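Local coordinates for ferric vibriobactin ABC transporter, periplasmic ferric vibriobactin-binding protein (Vibrio cholerae, PDB 3R5T), which binds the siderophore complex ferric vibriobactin in the periplasm and probably hands it to an ABC transporter for iron uptake, at residues T34-A39 and Q124-Q129. Residues are numbered along the deposited sequence; the frame is centred on the assembly and turned at random. Where two conformers were deposited one is given.
Sequences TGTLLA and QSLAQQ. With MOH (methanol), chain D.
The carboxamide oxygen OE1 of Gln129 has two donors: the hydroxyl of a methanol, probably from the crystallisation liquor, with its O 2.7 Å from OE1, and NE2 of Gln121. The same methanol O takes a weak, bent bond from NE2 of Gln129 (3.1 Å, 132° at the hydrogen) and is also hydrogen-bonded to Asp117 N, so it bridges the amide to the chain just beyond strand 113-116. Between the helices themselves the contact is small, buried and made by van der Waals contact alone, centred on Thr36. CG2 of Thr36 lies anti to its backbone N (chi1 of OG1 -65°), which sends the methyl against the backbone of the other helix: CG2 sits 3.5 Å from Ala127 CA, tighter than usual, and 3.6 Å from Ala127 CB. The small alanine lets the backbones close in, with Thr36 CA and Ala127 CA 5.9 Å apart. These helices belong to the lobe built on the five-stranded parallel sheet, one of two lobes joined by the long helix 137-155, as in siderophore-binding periplasmic proteins; helix 31-39 is the crossover between strands 26-28 and 44-49. Leu126 crosses the Thr36 side chain at an angle and lays CD2 3.8 Å from OG1 and 3.9 Å from CB of Thr36. Its side chain also touches Val116, and lies about 12 Å from the bound vibriobactin.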
loop_
_atom_site.group_PDB
_atom_site.type_symbol
_atom_site.label_atom_id
_atom_site.label_comp_id
_atom_site.label_asym_id
_atom_site.label_seq_id
_atom_site.Cartn_x
_atom_site.Cartn_y
_atom_site.Cartn_z
ATOM N N THR A 34 -2.760 7.339 5.051
ATOM C CA THR A 34 -4.000 7.470 5.827
ATOM C C THR A 34 -4.670 6.123 6.143
ATOM O O THR A 34 -5.213 5.921 7.234
ATOM C CB THR A 34 -4.935 8.447 5.115
ATOM O OG1 THR A 34 -4.267 9.705 5.049
ATOM C CG2 THR A 34 -6.242 8.617 5.862
ATOM N N GLY A 35 -4.619 5.197 5.192
ATOM C CA GLY A 35 -5.163 3.875 5.430
ATOM C C GLY A 35 -4.556 3.180 6.651
ATOM O O GLY A 35 -5.265 2.530 7.415
ATOM N N THR A 36 -3.252 3.347 6.847
ATOM C CA THR A 36 -2.588 2.707 7.970
ATOM C C THR A 36 -2.849 3.450 9.277
ATOM O O THR A 36 -2.988 2.821 10.337
ATOM C CB THR A 36 -1.100 2.470 7.650
ATOM O OG1 THR A 36 -1.029 1.532 6.564
ATOM C CG2 THR A 36 -0.361 1.879 8.858
ATOM N N LEU A 37 -2.957 4.775 9.206
ATOM C CA LEU A 37 -3.396 5.532 10.376
ATOM C C LEU A 37 -4.777 5.034 10.827
ATOM O O LEU A 37 -5.011 4.795 12.020
ATOM C CB LEU A 37 -3.409 7.041 10.107
ATOM C CG LEU A 37 -2.017 7.671 9.982
ATOM C CD1 LEU A 37 -2.111 9.019 9.314
ATOM C CD2 LEU A 37 -1.345 7.813 11.328
ATOM N N LEU A 38 -5.697 4.867 9.881
ATOM C CA LEU A 38 -7.012 4.318 10.233
ATOM C C LEU A 38 -6.934 2.885 10.794
ATOM O O LEU A 38 -7.681 2.520 11.712
ATOM C CB LEU A 38 -7.940 4.378 9.013
ATOM C CG LEU A 38 -8.317 5.797 8.568
ATOM C CD1 LEU A 38 -8.935 5.805 7.183
ATOM C CD2 LEU A 38 -9.244 6.455 9.581
ATOM N N ALA A 39 -6.022 2.093 10.238
ATOM C CA ALA A 39 -5.855 0.700 10.628
ATOM C C ALA A 39 -5.534 0.558 12.115
ATOM O O ALA A 39 -6.022 -0.358 12.767
ATOM C CB ALA A 39 -4.745 0.057 9.784
ATOM N N GLN A 124 2.374 -3.554 7.881
ATOM C CA GLN A 124 2.623 -3.778 9.291
ATOM C C GLN A 124 3.801 -2.959 9.789
ATOM O O GLN A 124 3.731 -2.375 10.885
ATOM C CB GLN A 124 2.872 -5.261 9.553
ATOM C CG GLN A 124 1.644 -6.146 9.328
ATOM C CD GLN A 124 1.602 -6.798 7.958
ATOM O OE1 GLN A 124 1.933 -6.190 6.920
ATOM N NE2 GLN A 124 1.166 -8.045 7.943
ATOM N N SER A 125 4.880 -2.922 9.020
ATOM C CA SER A 125 6.062 -2.159 9.401
ATOM C C SER A 125 5.740 -0.665 9.463
ATOM O O SER A 125 6.180 0.053 10.366
ATOM C CB SER A 125 7.196 -2.435 8.417
ATOM O OG SER A 125 8.351 -1.680 8.731
ATOM N N LEU A 126 4.967 -0.190 8.494
ATOM C CA LEU A 126 4.546 1.198 8.510
ATOM C C LEU A 126 3.656 1.448 9.737
ATOM O O LEU A 126 3.795 2.465 10.406
ATOM C CB LEU A 126 3.798 1.507 7.224
ATOM C CG LEU A 126 3.287 2.942 7.087
ATOM C CD1 LEU A 126 4.458 3.911 7.000
ATOM C CD2 LEU A 126 2.358 3.098 5.872
ATOM N N ALA A 127 2.743 0.525 10.028
ATOM C CA ALA A 127 1.892 0.676 11.221
ATOM C C ALA A 127 2.725 0.764 12.503
ATOM O O ALA A 127 2.436 1.550 13.404
ATOM C CB ALA A 127 0.903 -0.461 11.313
ATOM N N GLN A 128 3.741 -0.090 12.613
ATOM C CA GLN A 128 4.629 -0.056 13.767
ATOM C C GLN A 128 5.351 1.284 13.877
ATOM O O GLN A 128 5.468 1.859 14.965
ATOM C CB GLN A 128 5.633 -1.202 13.689
ATOM C CG GLN A 128 5.000 -2.562 13.798
ATOM C CD GLN A 128 6.029 -3.656 13.920
ATOM O OE1 GLN A 128 6.199 -4.468 13.008
ATOM N NE2 GLN A 128 6.744 -3.671 15.044
ATOM N N GLN A 129 5.827 1.784 12.739
ATOM C CA GLN A 129 6.544 3.040 12.719
ATOM C C GLN A 129 5.616 4.156 13.210
ATOM O O GLN A 129 6.005 4.992 14.039
ATOM C CB GLN A 129 7.029 3.314 11.306
ATOM C CG GLN A 129 7.784 4.602 11.172
ATOM C CD GLN A 129 8.473 4.692 9.843
ATOM O OE1 GLN A 129 7.925 4.283 8.815
ATOM N NE2 GLN A 129 9.685 5.233 9.849
HETATM C C MOH D . 10.931 5.476 6.600
HETATM O O MOH D . 9.597 5.013 6.785
#